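Local coordinates for protein BauA (Acinetobacter baumannii, PDB 6HCP) that takes up iron across the bacterial outer membrane as the ferric preacinetobactin receptor, a TonB-dependent transporter with a plug inside a beta-barrel, at residues Q76-D79 / I80-I84; Y637-A640 / E641-S645; A498-P501 / G502-F505. One frame throughout, in Å; residues are numbered along the deposited sequence.

Interaction 1 (Q76-D79 / I80-I84); sequences QAKD and ITEVI
E82 reaches back from the first turn of the short helix 81-84 to K78, while D79 reaches forward to E82, so that each side chain takes a backbone N-H of the other segment. The course of E82 is easily followed. E82 CB lies 3.8 Å from the CB of A77. E82 CG passes D79 OD1 at 3.4 Å, and the chain then runs out extended, chi2 -178°, which carries the carboxylate to the backbone of K78. There E82 OE1 accepts from K78 N at 2.9 Å, with the N-H coming down from above the carboxylate plane. The same oxygen also lies against CB and CG of K78. E82 OE2 accepts a hydrogen bond from a water that also donates to D79 OD2, and this bridge probably eases the closeness of the two carboxylates, whose nearest oxygens, D79 OD1 and E82 OE2, are 4.3 Å apart.

D79 caps the helix. D79 OD1 accepts from E82 N at 3.0 Å, met nearly head-on along the C-O bond, as an N-cap side chain does. With CG set between backbone N and carbonyl carbon, chi1 65°, the carboxylate folds over the opening turn and can reach that N-H. Beside these polar contacts, A77 CB packs on V83 CG2 at 3.6 Å. K78 turns its own ammonium back, NZ donating to the carbonyl oxygen of Q76, the first residue beyond helix 69-75, which closes here in a Schellman motif.

This tight link between two short helices belongs to the plug. V83 and I84 lean on strand 135-142, and I80 on strand 159-165, both of the plug's sheet. K78 and E82 touch M699 of barrel strand 697-705, and Q76 NE2 donates to N672 OD1 on strand 665-674, so the segment meets two barrel strands.

Interaction 2 (Y637-A640 / E641-S645); sequences YINA and ENTLS. With EDO (1,2-ethanediol), chain X.
The carboxamide of N642 lies flat on one face of the Y637 ring, N642 CG 3.7 Å above the plane and over the centre, with the two planes only 13° apart. CB of the same asparagine makes a CH-pi contact with this face, while L644 O sits at the ring's edge, near its plane. The stack belongs to a hairpin loop of the barrel: Y637 and S645 form an antiparallel non-hydrogen-bonded pair at its base, and a type I beta turn runs from N639 to N642 at its far end. Near the base, I638 N donates almost straight to L644 O at 2.8 Å, and the CB atoms of I638 and L644 meet beside that bond.

The amide that lies on the tyrosine is also fixed from the side. N642 ND2 donates to N639 O at 3.1 Å, in the plane of both the amide and the acceptor carbonyl, and N642 N gives the turn bond to the same oxygen from above that carbonyl plane. N642 OD1 accepts from T600 N of the adjacent strand 599-618, which leaves the amide little freedom to rotate. Y637 OH is hydrogen-bonded to K635 NZ.

A 1,2-ethanediol, probably from the crystallisation liquor, bridges T643 O and S645 N through its two hydroxyls. Within the loop, N639 folds inward with CG between backbone N and carbonyl carbon, chi1 60°, which turns its OD1 to the backbone N-H groups of T643 and L644. L644 N comes to that oxygen from above the carbonyl plane. T643 N meets N639 OD1 in plane, on a lone pair, at 2.9 Å. The other end of the amide is used too, N639 ND2 donating to T643 OG1 at 3.0 Å.

Interaction 3 (A498-P501 / G502-F505); sequences ASNP and GEIF. With EDO (1,2-ethanediol), chain Y.
N500 and E503 face each other across a type II beta turn with their flat ends nearly perpendicular, the amide and carboxylate planes 85° apart. N500 ND2 points its N-H almost straight at E503 OE1, 2.8 Å away and at an N-H...O angle of 174°. The acceptor lies in the plane of the amide, but the amide nitrogen stands 33° out of the carboxylate plane, on the anti side of OE1. The glutamate reaches this place fully extended, CG opposite its own backbone N, and E503 OE1 also passes N500 CB at 3.6 Å. N500, in turn, tucks its CG between backbone N and carbonyl carbon, which brings the amide over the same side of the turn.

Alongside this side-chain bond runs the one that defines the turn, E503 N to N500 O at 3.2 Å. P501 and G502 occupy the two corners, and G502 takes the positive phi that a type II turn requires at the second. A 1,2-ethanediol, probably from the crystallisation liquor, accepts from I504 N through O2 at 2.9 Å and also bonds to K461 NZ.

The turn lies in the long loop between strands 478-489 and 508-520. Both ends of the N500 amide are engaged, since OD1 accepts from F552 N, so the amide links the turn to strand 549-569. An uncharged amide meeting a carboxylate gives a charge-assisted hydrogen bond and no salt bridge; the carboxylate probably strengthens the bond by its charge, and its straightness fits a directional hydrogen bond.

In the fold
From the N terminus, interaction 1 comes first, in the plug, where it closes the short loop between helices 69-75 and 81-84. The chain then enters the barrel. Interaction 3 closes a turn within the loop between strands 478-489 and 508-520, and interaction 2 closes the hairpin between strands 622-637 and 645-662. The three follow in series, none enclosing or crossing another. None touches another: the nearest atoms of interactions 1 and 2 are about 17 Å apart. Interaction 1 lies where the plug touches barrel strand 697-705, whereas interactions 2 and 3 join their loops to strand 599-618, next in the barrel, and to strand 549-569, two strands on from 508-520.

Interaction 1 (Q76-D79 / I80-I84)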
loop_
_atom_site.group_PDB
_atom_site.type_symbol
_atom_site.label_atom_id
_atom_site.label_comp_id
_atom_site.label_asym_id
_atom_site.label_seq_id
_atom_site.Cartn_x
_atom_site.Cartn_y
_atom_site.Cartn_z
ATOM N N GLN A 76 -10.490 -13.471 -11.495
ATOM C CA GLN A 76 -9.339 -14.391 -11.306
ATOM C C GLN A 76 -9.638 -15.345 -10.131
ATOM O O GLN A 76 -8.770 -15.647 -9.298
ATOM C CB GLN A 76 -8.024 -13.617 -11.097
ATOM C CG GLN A 76 -7.751 -12.550 -12.162
ATOM C CD GLN A 76 -6.315 -12.056 -12.153
ATOM O OE1 GLN A 76 -5.371 -12.829 -12.209
ATOM N NE2 GLN A 76 -6.141 -10.767 -11.920
ATOM N N ALA A 77 -10.869 -15.857 -10.097
ATOM C CA ALA A 77 -11.348 -16.698 -9.014
ATOM C C ALA A 77 -10.564 -18.013 -8.980
ATOM O O ALA A 77 -10.423 -18.717 -9.995
ATOM C CB ALA A 77 -12.832 -16.938 -9.180
ATOM N N LYS A 78 -10.084 -18.354 -7.789
ATOM C CA LYS A 78 -9.252 -19.517 -7.555
ATOM C C LYS A 78 -10.091 -20.674 -6.978
ATOM O O LYS A 78 -9.613 -21.794 -6.863
ATOM C CB LYS A 78 -8.129 -19.131 -6.593
ATOM C CG LYS A 78 -7.214 -17.999 -7.060
ATOM C CD LYS A 78 -6.119 -18.455 -8.015
ATOM C CE LYS A 78 -5.197 -17.343 -8.502
ATOM N NZ LYS A 78 -5.893 -16.426 -9.437
ATOM N N ASP A 79 -11.311 -20.368 -6.520
ATOM C CA ASP A 79 -12.204 -21.374 -5.956
ATOM C C ASP A 79 -13.643 -20.869 -6.074
ATOM O O ASP A 79 -13.885 -19.801 -6.621
ATOM C CB ASP A 79 -11.796 -21.739 -4.524
ATOM C CG ASP A 79 -11.928 -20.620 -3.502
ATOM O OD1 ASP A 79 -12.696 -19.684 -3.755
ATOM O OD2 ASP A 79 -11.205 -20.672 -2.481
ATOM N N ILE A 80 -14.612 -21.716 -5.706
ATOM C CA ILE A 80 -16.000 -21.403 -5.949
ATOM C C ILE A 80 -16.443 -20.236 -5.061
ATOM O O ILE A 80 -17.218 -19.391 -5.491
ATOM C CB ILE A 80 -16.884 -22.649 -5.752
ATOM C CG1 ILE A 80 -16.526 -23.733 -6.771
ATOM C CG2 ILE A 80 -18.342 -22.249 -5.836
ATOM C CD1 ILE A 80 -16.570 -23.261 -8.214
ATOM N N THR A 81 -15.874 -20.158 -3.851
ATOM C CA THR A 81 -16.199 -19.068 -2.906
ATOM C C THR A 81 -15.948 -17.703 -3.563
ATOM O O THR A 81 -16.734 -16.773 -3.417
ATOM C CB THR A 81 -15.372 -19.184 -1.618
ATOM O OG1 THR A 81 -15.660 -20.447 -1.013
ATOM C CG2 THR A 81 -15.678 -18.070 -0.641
ATOM N N GLU A 82 -14.818 -17.595 -4.267
ATOM C CA GLU A 82 -14.383 -16.339 -4.900
ATOM C C GLU A 82 -15.297 -15.974 -6.069
ATOM O O GLU A 82 -15.275 -14.833 -6.515
ATOM C CB GLU A 82 -12.931 -16.458 -5.368
ATOM C CG GLU A 82 -11.963 -16.446 -4.205
ATOM C CD GLU A 82 -10.487 -16.506 -4.556
ATOM O OE1 GLU A 82 -10.135 -16.338 -5.740
ATOM O OE2 GLU A 82 -9.695 -16.675 -3.623
ATOM N N VAL A 83 -16.117 -16.926 -6.539
ATOM C CA VAL A 83 -17.149 -16.620 -7.496
ATOM C C VAL A 83 -18.432 -16.183 -6.784
ATOM O O VAL A 83 -19.057 -15.201 -7.173
ATOM C CB VAL A 83 -17.429 -17.814 -8.432
ATOM C CG1 VAL A 83 -18.479 -17.451 -9.457
ATOM C CG2 VAL A 83 -16.167 -18.316 -9.118
ATOM N N ILE A 84 -18.931 -17.013 -5.858
ATOM C CA ILE A 84 -20.334 -16.871 -5.426
ATOM C C ILE A 84 -20.488 -15.895 -4.251
ATOM O O ILE A 84 -21.601 -15.408 -4.016
ATOM C CB ILE A 84 -20.967 -18.237 -5.100
ATOM C CG1 ILE A 84 -20.327 -18.886 -3.869
ATOM C CG2 ILE A 84 -20.910 -19.120 -6.336
ATOM C CD1 ILE A 84 -21.033 -20.157 -3.406
HETATM O O HOH W 1 -10.859 -18.011 -1.560
#

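Interaction 2 (Y637-A640 / E641-S645)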
loop_
_atom_site.group_PDB
_atom_site.type_symbol
_atom_site.label_atom_id
_atom_site.label_comp_id
_atom_site.label_asym_id
_atom_site.label_seq_id
_atom_site.Cartn_x
_atom_site.Cartn_y
_atom_site.Cartn_z
ATOM N N TYR A 637 -21.229 -13.782 16.446
ATOM C CA TYR A 637 -20.994 -14.474 17.676
ATOM C C TYR A 637 -20.094 -15.671 17.438
ATOM O O TYR A 637 -20.216 -16.407 16.433
ATOM C CB TYR A 637 -22.313 -14.879 18.341
ATOM C CG TYR A 637 -23.031 -13.706 18.939
ATOM C CD1 TYR A 637 -22.552 -13.109 20.095
ATOM C CD2 TYR A 637 -24.050 -13.067 18.253
ATOM C CE1 TYR A 637 -23.146 -11.973 20.612
ATOM C CE2 TYR A 637 -24.644 -11.919 18.753
ATOM C CZ TYR A 637 -24.225 -11.408 19.966
ATOM O OH TYR A 637 -24.764 -10.251 20.449
ATOM N N ILE A 638 -19.260 -15.946 18.442
ATOM C CA ILE A 638 -18.287 -17.023 18.370
ATOM C C ILE A 638 -18.785 -18.246 19.155
ATOM O O ILE A 638 -18.392 -19.381 18.856
ATOM C CB ILE A 638 -16.907 -16.506 18.834
ATOM C CG1 ILE A 638 -16.405 -15.436 17.855
ATOM C CG2 ILE A 638 -15.891 -17.632 18.997
ATOM C CD1 ILE A 638 -16.400 -15.871 16.392
ATOM N N ASN A 639 -19.667 -18.022 20.135
ATOM C CA ASN A 639 -20.269 -19.156 20.881
ATOM C C ASN A 639 -21.777 -18.954 21.013
ATOM O O ASN A 639 -22.294 -17.872 20.824
ATOM C CB ASN A 639 -19.633 -19.373 22.256
ATOM C CG ASN A 639 -19.747 -18.189 23.203
ATOM O OD1 ASN A 639 -20.509 -17.249 22.981
ATOM N ND2 ASN A 639 -18.952 -18.216 24.261
ATOM N N ALA A 640 -22.475 -20.070 21.227
ATOM C CA ALA A 640 -23.936 -20.104 21.242
ATOM C C ALA A 640 -24.466 -19.418 22.506
ATOM O O ALA A 640 -25.621 -18.996 22.548
ATOM C CB ALA A 640 -24.413 -21.533 21.141
ATOM N N GLU A 641 -23.615 -19.330 23.532
ATOM C CA GLU A 641 -23.914 -18.561 24.760
ATOM C C GLU A 641 -23.932 -17.057 24.467
ATOM O O GLU A 641 -24.457 -16.275 25.264
ATOM C CB GLU A 641 -22.886 -18.866 25.856
ATOM C CG GLU A 641 -22.931 -20.302 26.358
ATOM C CD GLU A 641 -22.409 -21.365 25.404
ATOM O OE1 GLU A 641 -21.491 -21.047 24.591
ATOM O OE2 GLU A 641 -23.016 -22.473 25.376
ATOM N N ASN A 642 -23.355 -16.659 23.325
ATOM C CA ASN A 642 -23.292 -15.276 22.873
ATOM C C ASN A 642 -22.511 -14.408 23.877
ATOM O O ASN A 642 -22.765 -13.210 23.988
ATOM C CB ASN A 642 -24.668 -14.667 22.611
ATOM C CG ASN A 642 -25.422 -15.191 21.399
ATOM O OD1 ASN A 642 -26.498 -14.693 21.114
ATOM N ND2 ASN A 642 -24.895 -16.176 20.681
ATOM N N THR A 643 -21.497 -14.989 24.523
ATOM C CA THR A 643 -20.627 -14.234 25.431
ATOM C C THR A 643 -19.292 -13.888 24.750
ATOM O O THR A 643 -18.482 -13.185 25.316
ATOM C CB THR A 643 -20.406 -15.014 26.727
ATOM O OG1 THR A 643 -19.990 -16.336 26.374
ATOM C CG2 THR A 643 -21.653 -15.044 27.590
ATOM N N LEU A 644 -19.054 -14.441 23.558
ATOM C CA LEU A 644 -17.886 -14.087 22.762
ATOM C C LEU A 644 -18.364 -13.703 21.367
ATOM O O LEU A 644 -19.200 -14.393 20.798
ATOM C CB LEU A 644 -16.904 -15.246 22.662
ATOM C CG LEU A 644 -16.172 -15.666 23.935
ATOM C CD1 LEU A 644 -15.363 -16.927 23.676
ATOM C CD2 LEU A 644 -15.277 -14.556 24.443
ATOM N N SER A 645 -17.786 -12.619 20.835
ATOM C CA SER A 645 -18.100 -12.149 19.493
ATOM C C SER A 645 -16.863 -11.492 18.869
ATOM O O SER A 645 -15.907 -11.176 19.564
ATOM C CB SER A 645 -19.244 -11.194 19.518
ATOM O OG SER A 645 -18.898 -10.026 20.230
HETATM C C1 EDO X . -16.517 -9.941 22.759
HETATM O O1 EDO X . -15.954 -11.254 22.826
HETATM C C2 EDO X . -17.622 -9.782 23.786
HETATM O O2 EDO X . -17.296 -10.574 24.937
#

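Interaction 3 (A498-P501 / G502-F505)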
loop_
_atom_site.group_PDB
_atom_site.type_symbol
_atom_site.label_atom_id
_atom_site.label_comp_id
_atom_site.label_asym_id
_atom_site.label_seq_id
_atom_site.Cartn_x
_atom_site.Cartn_y
_atom_site.Cartn_z
ATOM N N ALA A 498 -28.589 -43.279 26.292
ATOM C CA ALA A 498 -29.933 -42.678 26.248
ATOM C C ALA A 498 -30.993 -43.684 26.725
ATOM O O ALA A 498 -30.733 -44.866 26.766
ATOM C CB ALA A 498 -30.216 -42.209 24.840
ATOM N N SER A 499 -32.193 -43.189 27.037
ATOM C CA SER A 499 -33.356 -44.042 27.320
ATOM C C SER A 499 -33.763 -44.818 26.063
ATOM O O SER A 499 -34.458 -45.832 26.150
ATOM C CB SER A 499 -34.496 -43.224 27.832
ATOM O OG SER A 499 -35.009 -42.358 26.828
ATOM N N ASN A 500 -33.435 -44.254 24.891
ATOM C CA ASN A 500 -33.825 -44.806 23.595
ATOM C C ASN A 500 -32.559 -45.162 22.832
ATOM O O ASN A 500 -32.337 -44.672 21.715
ATOM C CB ASN A 500 -34.699 -43.833 22.794
ATOM C CG ASN A 500 -34.102 -42.444 22.648
ATOM O OD1 ASN A 500 -33.380 -41.962 23.527
ATOM N ND2 ASN A 500 -34.519 -41.728 21.610
ATOM N N PRO A 501 -31.660 -45.981 23.423
ATOM C CA PRO A 501 -30.334 -46.191 22.848
ATOM C C PRO A 501 -30.404 -46.781 21.435
ATOM O O PRO A 501 -31.176 -47.687 21.184
ATOM C CB PRO A 501 -29.676 -47.200 23.816
ATOM C CG PRO A 501 -30.839 -47.970 24.387
ATOM C CD PRO A 501 -31.952 -46.947 24.500
ATOM N N GLY A 502 -29.622 -46.217 20.518
ATOM C CA GLY A 502 -29.460 -46.751 19.188
ATOM C C GLY A 502 -30.599 -46.364 18.245
ATOM O O GLY A 502 -30.548 -46.701 17.086
ATOM N N GLU A 503 -31.589 -45.605 18.719
ATOM C CA GLU A 503 -32.661 -45.132 17.832
ATOM C C GLU A 503 -32.041 -44.237 16.751
ATOM O O GLU A 503 -31.273 -43.317 17.069
ATOM C CB GLU A 503 -33.741 -44.368 18.592
ATOM C CG GLU A 503 -34.839 -43.849 17.674
ATOM C CD GLU A 503 -36.015 -43.163 18.341
ATOM O OE1 GLU A 503 -36.016 -43.019 19.586
ATOM O OE2 GLU A 503 -36.965 -42.836 17.611
ATOM N N ILE A 504 -32.355 -44.531 15.489
ATOM C CA ILE A 504 -31.943 -43.685 14.350
ATOM C C ILE A 504 -33.140 -42.858 13.885
ATOM O O ILE A 504 -34.132 -43.417 13.433
ATOM C CB ILE A 504 -31.388 -44.535 13.200
ATOM C CG1 ILE A 504 -30.252 -45.447 13.670
ATOM C CG2 ILE A 504 -30.969 -43.650 12.022
ATOM C CD1 ILE A 504 -29.884 -46.536 12.676
ATOM N N PHE A 505 -33.035 -41.534 13.988
ATOM C CA PHE A 505 -34.082 -40.658 13.525
ATOM C C PHE A 505 -34.166 -40.705 12.002
ATOM O O PHE A 505 -33.202 -41.045 11.317
ATOM C CB PHE A 505 -33.894 -39.217 13.997
ATOM C CG PHE A 505 -34.105 -38.999 15.473
ATOM C CD1 PHE A 505 -34.992 -39.783 16.192
ATOM C CD2 PHE A 505 -33.351 -38.063 16.164
ATOM C CE1 PHE A 505 -35.123 -39.629 17.563
ATOM C CE2 PHE A 505 -33.548 -37.852 17.518
ATOM C CZ PHE A 505 -34.441 -38.630 18.216
HETATM C C1 EDO Y . -34.345 -49.218 14.799
HETATM O O1 EDO Y . -34.933 -49.357 13.513
HETATM C C2 EDO Y . -33.329 -48.113 14.643
HETATM O O2 EDO Y . -33.999 -46.833 14.932
#